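Local coordinates for nitroreductase family protein (Sphingopyxis sp., PDB 7DP1) that probably uses FMN and NADPH to reduce nitro groups of dinitroaniline herbicides, as a dimeric flavoenzyme of the nitroreductase family, at residues T56-V70 with W178-L191. The protein carries 1 engineered substitution. Residues are numbered along the deposited sequence; the frame is centred on the assembly and turned at random.
Sequences TVVTGERWQAVQDAV and WAMYGATVRAELGL
The backbone O of Trp63 accepts Gln67 NE2 at 2.9 Å, a nearly straight bond that lays the amide nitrogen over the Trp63 ring, whose edge, at CZ3 and CH2, meets Trp178. With CG anti to the backbone N (chi1 169°), Trp63 brings CH2 to 3.6 Å from Trp178 CZ2, the six-membered rings inclined at 63°. Val70 CG2 touches the Trp178 edge at CZ3 (3.8 Å), while its other methyl, CG1, lies 3.6 Å from Tyr181 CD2. Trp178 NE1 hydrogen-bonds to Gln175 OE1 of the flavin pocket; an alanine in place of Trp178 would probably open a gap between Trp63 and Val70 and leave that glutamine without its indole partner. Farther along, Leu189 CD2 touches both Val58 CG1 (3.6 Å) and Val66 CG2 (3.7 Å), and Ala69 CB packs on Glu188 CG at 3.5 Å. Arg62 NH2 points at Glu188 O, but the modelled separation is too short to be trusted. Gln229 of the second subunit bonds to both Arg62 NE and Leu189 O. The short segments of helices 60-70 and 182-189 run roughly antiparallel (149°) beside edge strand 54-59, which a strand of the partner subunit extends in parallel, as in the intertwined dimers of the nitroreductase fold.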
loop_
_atom_site.group_PDB
_atom_site.type_symbol
_atom_site.label_atom_id
_atom_site.label_comp_id
_atom_site.label_asym_id
_atom_site.label_seq_id
_atom_site.Cartn_x
_atom_site.Cartn_y
_atom_site.Cartn_z
ATOM N N THR A 56 -14.529 3.795 -7.466
ATOM C CA THR A 56 -15.444 4.331 -8.448
ATOM C C THR A 56 -14.650 4.897 -9.623
ATOM O O THR A 56 -13.931 5.891 -9.492
ATOM C CB THR A 56 -16.341 5.397 -7.831
ATOM O OG1 THR A 56 -17.094 4.785 -6.778
ATOM C CG2 THR A 56 -17.306 5.982 -8.883
ATOM N N VAL A 57 -14.760 4.232 -10.766
ATOM C CA VAL A 57 -14.028 4.636 -11.961
ATOM C C VAL A 57 -14.886 5.496 -12.843
ATOM O O VAL A 57 -15.941 5.048 -13.321
ATOM C CB VAL A 57 -13.553 3.416 -12.748
ATOM C CG1 VAL A 57 -12.759 3.841 -13.966
ATOM C CG2 VAL A 57 -12.717 2.504 -11.822
ATOM N N VAL A 58 -14.437 6.726 -13.088
ATOM C CA VAL A 58 -15.239 7.626 -13.910
ATOM C C VAL A 58 -14.537 8.066 -15.192
ATOM O O VAL A 58 -13.311 8.086 -15.275
ATOM C CB VAL A 58 -15.670 8.878 -13.112
ATOM C CG1 VAL A 58 -16.481 8.472 -11.894
ATOM C CG2 VAL A 58 -14.460 9.715 -12.715
ATOM N N THR A 59 -15.339 8.372 -16.209
ATOM C CA THR A 59 -14.822 8.867 -17.473
ATOM C C THR A 59 -15.892 9.717 -18.178
ATOM O O THR A 59 -17.038 9.806 -17.715
ATOM C CB THR A 59 -14.385 7.723 -18.402
ATOM O OG1 THR A 59 -13.605 8.255 -19.484
ATOM C CG2 THR A 59 -15.620 7.010 -18.975
ATOM N N GLY A 60 -15.502 10.330 -19.294
ATOM C CA GLY A 60 -16.390 11.156 -20.085
ATOM C C GLY A 60 -17.115 12.206 -19.258
ATOM O O GLY A 60 -16.507 12.865 -18.415
ATOM N N GLU A 61 -18.430 12.300 -19.459
ATOM C CA GLU A 61 -19.289 13.338 -18.876
ATOM C C GLU A 61 -19.323 13.322 -17.344
ATOM O O GLU A 61 -19.396 14.380 -16.705
ATOM C CB GLU A 61 -20.713 13.177 -19.426
ATOM C CG GLU A 61 -21.846 13.399 -18.419
ATOM C CD GLU A 61 -21.969 14.835 -17.918
ATOM O OE1 GLU A 61 -21.384 15.751 -18.540
ATOM O OE2 GLU A 61 -22.644 15.040 -16.885
ATOM N N ARG A 62 -19.309 12.125 -16.764
ATOM C CA ARG A 62 -19.303 11.971 -15.311
ATOM C C ARG A 62 -18.022 12.543 -14.727
ATOM O O ARG A 62 -18.031 13.307 -13.760
ATOM C CB ARG A 62 -19.435 10.501 -14.935
ATOM C CG ARG A 62 -20.743 9.882 -15.418
ATOM C CD ARG A 62 -21.934 10.459 -14.681
ATOM N NE ARG A 62 -21.717 10.416 -13.242
ATOM C CZ ARG A 62 -21.558 11.491 -12.482
ATOM N NH1 ARG A 62 -21.598 12.702 -13.024
ATOM N NH2 ARG A 62 -21.354 11.348 -11.181
ATOM N N TRP A 63 -16.916 12.157 -15.344
ATOM C CA TRP A 63 -15.600 12.635 -14.980
ATOM C C TRP A 63 -15.582 14.160 -15.172
ATOM O O TRP A 63 -14.909 14.879 -14.436
ATOM C CB TRP A 63 -14.554 11.882 -15.810
ATOM C CG TRP A 63 -13.122 12.346 -15.816
ATOM C CD1 TRP A 63 -12.264 12.271 -16.879
ATOM C CD2 TRP A 63 -12.365 12.923 -14.737
ATOM N NE1 TRP A 63 -11.033 12.768 -16.536
ATOM C CE2 TRP A 63 -11.067 13.180 -15.231
ATOM C CE3 TRP A 63 -12.656 13.259 -13.417
ATOM C CZ2 TRP A 63 -10.066 13.757 -14.447
ATOM C CZ3 TRP A 63 -11.668 13.841 -12.645
ATOM C CH2 TRP A 63 -10.390 14.088 -13.164
ATOM N N GLN A 64 -16.360 14.664 -16.128
ATOM C CA GLN A 64 -16.453 16.122 -16.291
ATOM C C GLN A 64 -17.281 16.792 -15.192
ATOM O O GLN A 64 -16.980 17.914 -14.785
ATOM C CB GLN A 64 -17.074 16.482 -17.652
ATOM C CG GLN A 64 -16.075 16.926 -18.692
ATOM C CD GLN A 64 -15.343 18.183 -18.281
ATOM O OE1 GLN A 64 -15.931 19.095 -17.702
ATOM N NE2 GLN A 64 -14.049 18.235 -18.572
ATOM N N ALA A 65 -18.329 16.122 -14.724
ATOM C CA ALA A 65 -19.140 16.648 -13.628
ATOM C C ALA A 65 -18.312 16.773 -12.335
ATOM O O ALA A 65 -18.361 17.803 -11.653
ATOM C CB ALA A 65 -20.364 15.779 -13.406
ATOM N N VAL A 66 -17.560 15.733 -11.994
ATOM C CA VAL A 66 -16.715 15.794 -10.800
ATOM C C VAL A 66 -15.777 16.984 -10.901
ATOM O O VAL A 66 -15.608 17.726 -9.936
ATOM C CB VAL A 66 -15.889 14.497 -10.591
ATOM C CG1 VAL A 66 -15.012 14.594 -9.338
ATOM C CG2 VAL A 66 -16.805 13.294 -10.531
ATOM N N GLN A 67 -15.215 17.198 -12.086
ATOM C CA GLN A 67 -14.288 18.306 -12.287
ATOM C C GLN A 67 -14.916 19.669 -12.048
ATOM O O GLN A 67 -14.288 20.543 -11.449
ATOM C CB GLN A 67 -13.696 18.249 -13.693
ATOM C CG GLN A 67 -12.590 17.197 -13.823
ATOM C CD GLN A 67 -12.128 17.009 -15.253
ATOM O OE1 GLN A 67 -11.251 17.724 -15.730
ATOM N NE2 GLN A 67 -12.719 16.046 -15.947
ATOM N N ASP A 68 -16.165 19.835 -12.482
ATOM C CA ASP A 68 -16.837 21.127 -12.423
ATOM C C ASP A 68 -17.245 21.450 -10.997
ATOM O O ASP A 68 -17.123 22.585 -10.536
ATOM C CB ASP A 68 -18.078 21.125 -13.318
ATOM C CG ASP A 68 -17.737 21.080 -14.797
ATOM O OD1 ASP A 68 -16.559 21.304 -15.153
ATOM O OD2 ASP A 68 -18.654 20.831 -15.608
ATOM N N ALA A 69 -17.742 20.429 -10.307
ATOM C CA ALA A 69 -18.155 20.576 -8.926
ATOM C C ALA A 69 -16.976 20.977 -8.058
ATOM O O ALA A 69 -17.083 21.877 -7.233
ATOM C CB ALA A 69 -18.770 19.300 -8.428
ATOM N N VAL A 70 -15.846 20.307 -8.249
ATOM C CA VAL A 70 -14.668 20.620 -7.464
ATOM C C VAL A 70 -14.129 22.011 -7.835
ATOM O O VAL A 70 -13.678 22.763 -6.971
ATOM C CB VAL A 70 -13.584 19.554 -7.661
ATOM C CG1 VAL A 70 -12.283 19.996 -7.020
ATOM C CG2 VAL A 70 -14.039 18.219 -7.040
ATOM N N TRP A 178 -7.723 15.234 -4.313
ATOM C CA TRP A 178 -9.181 15.091 -4.324
ATOM C C TRP A 178 -9.763 14.989 -2.912
ATOM O O TRP A 178 -10.918 15.365 -2.671
ATOM C CB TRP A 178 -9.581 13.861 -5.163
ATOM C CG TRP A 178 -9.159 14.023 -6.614
ATOM C CD1 TRP A 178 -8.077 13.448 -7.222
ATOM C CD2 TRP A 178 -9.776 14.863 -7.603
ATOM N NE1 TRP A 178 -7.992 13.869 -8.527
ATOM C CE2 TRP A 178 -9.027 14.734 -8.787
ATOM C CE3 TRP A 178 -10.904 15.696 -7.602
ATOM C CZ2 TRP A 178 -9.367 15.401 -9.966
ATOM C CZ3 TRP A 178 -11.240 16.373 -8.776
ATOM C CH2 TRP A 178 -10.476 16.219 -9.938
ATOM N N ALA A 179 -8.967 14.485 -1.973
ATOM C CA ALA A 179 -9.436 14.381 -0.600
ATOM C C ALA A 179 -9.613 15.761 0.042
ATOM O O ALA A 179 -10.262 15.877 1.078
ATOM C CB ALA A 179 -8.465 13.505 0.239
ATOM N N MET A 180 -9.051 16.801 -0.574
ATOM C CA MET A 180 -9.311 18.195 -0.164
ATOM C C MET A 180 -10.766 18.620 -0.318
ATOM O O MET A 180 -11.190 19.601 0.285
ATOM C CB MET A 180 -8.426 19.167 -0.945
ATOM C CG MET A 180 -6.967 19.152 -0.510
ATOM S SD MET A 180 -6.755 20.045 1.048
ATOM C CE MET A 180 -7.003 18.746 2.259
ATOM N N TYR A 181 -11.512 17.910 -1.157
ATOM C CA TYR A 181 -12.925 18.230 -1.385
ATOM C C TYR A 181 -13.738 16.947 -1.349
ATOM O O TYR A 181 -14.625 16.762 -2.184
ATOM C CB TYR A 181 -13.149 18.932 -2.732
ATOM C CG TYR A 181 -12.299 20.149 -2.919
ATOM C CD1 TYR A 181 -12.658 21.363 -2.337
ATOM C CD2 TYR A 181 -11.119 20.087 -3.651
ATOM C CE1 TYR A 181 -11.877 22.478 -2.486
ATOM C CE2 TYR A 181 -10.328 21.208 -3.808
ATOM C CZ TYR A 181 -10.711 22.401 -3.221
ATOM O OH TYR A 181 -9.933 23.525 -3.368
ATOM N N GLY A 182 -13.423 16.077 -0.390
ATOM C CA GLY A 182 -14.019 14.755 -0.304
ATOM C C GLY A 182 -15.537 14.745 -0.410
ATOM O O GLY A 182 -16.104 13.991 -1.206
ATOM N N ALA A 183 -16.188 15.599 0.378
ATOM C CA ALA A 183 -17.649 15.635 0.444
ATOM C C ALA A 183 -18.269 15.929 -0.911
ATOM O O ALA A 183 -19.256 15.307 -1.289
ATOM C CB ALA A 183 -18.116 16.669 1.465
ATOM N N THR A 184 -17.692 16.886 -1.633
ATOM C CA THR A 184 -18.159 17.215 -2.977
ATOM C C THR A 184 -17.974 16.030 -3.922
ATOM O O THR A 184 -18.890 15.650 -4.637
ATOM C CB THR A 184 -17.416 18.419 -3.569
ATOM O OG1 THR A 184 -17.748 19.595 -2.831
ATOM C CG2 THR A 184 -17.806 18.613 -5.032
ATOM N N VAL A 185 -16.776 15.463 -3.929
ATOM C CA VAL A 185 -16.494 14.311 -4.782
ATOM C C VAL A 185 -17.468 13.172 -4.474
ATOM O O VAL A 185 -18.109 12.638 -5.384
ATOM C CB VAL A 185 -15.046 13.833 -4.614
ATOM C CG1 VAL A 185 -14.759 12.572 -5.483
ATOM C CG2 VAL A 185 -14.074 14.967 -4.929
ATOM N N ARG A 186 -17.601 12.833 -3.193
ATOM C CA ARG A 186 -18.520 11.783 -2.769
ATOM C C ARG A 186 -19.926 12.108 -3.242
ATOM O O ARG A 186 -20.655 11.214 -3.660
ATOM C CB ARG A 186 -18.508 11.585 -1.246
ATOM C CG ARG A 186 -17.282 10.826 -0.738
ATOM C CD ARG A 186 -17.451 10.340 0.701
ATOM N NE ARG A 186 -16.922 11.312 1.645
ATOM C CZ ARG A 186 -17.657 12.123 2.382
ATOM N NH1 ARG A 186 -18.986 12.081 2.307
ATOM N NH2 ARG A 186 -17.060 12.979 3.196
ATOM N N ALA A 187 -20.319 13.376 -3.145
ATOM C CA ALA A 187 -21.632 13.768 -3.629
ATOM C C ALA A 187 -21.792 13.499 -5.131
ATOM O O ALA A 187 -22.764 12.869 -5.552
ATOM C CB ALA A 187 -21.899 15.242 -3.324
ATOM N N GLU A 188 -20.825 13.938 -5.934
ATOM C CA GLU A 188 -20.951 13.825 -7.390
ATOM C C GLU A 188 -20.905 12.383 -7.880
ATOM O O GLU A 188 -21.420 12.060 -8.955
ATOM C CB GLU A 188 -19.872 14.650 -8.082
ATOM C CG GLU A 188 -20.115 16.137 -7.949
ATOM C CD GLU A 188 -21.477 16.553 -8.497
ATOM O OE1 GLU A 188 -21.908 15.970 -9.515
ATOM O OE2 GLU A 188 -22.113 17.459 -7.910
ATOM N N LEU A 189 -20.295 11.528 -7.076
ATOM C CA LEU A 189 -20.187 10.112 -7.372
ATOM C C LEU A 189 -21.396 9.387 -6.769
ATOM O O LEU A 189 -21.629 8.203 -7.026
ATOM C CB LEU A 189 -18.894 9.542 -6.788
ATOM C CG LEU A 189 -17.542 10.053 -7.315
ATOM C CD1 LEU A 189 -16.401 9.302 -6.667
ATOM C CD2 LEU A 189 -17.417 10.015 -8.824
ATOM N N GLY A 190 -22.147 10.107 -5.942
ATOM C CA GLY A 190 -23.290 9.533 -5.259
ATOM C C GLY A 190 -22.916 8.549 -4.160
ATOM O O GLY A 190 -23.679 7.634 -3.871
ATOM N N LEU A 191 -21.757 8.737 -3.531
ATOM C CA LEU A 191 -21.374 7.881 -2.402
ATOM C C LEU A 191 -21.894 8.425 -1.074
ATOM O O LEU A 191 -22.002 9.641 -0.882
ATOM C CB LEU A 191 -19.850 7.724 -2.330
ATOM C CG LEU A 191 -19.175 6.908 -3.433
ATOM C CD1 LEU A 191 -17.690 7.133 -3.353
ATOM C CD2 LEU A 191 -19.499 5.410 -3.310
#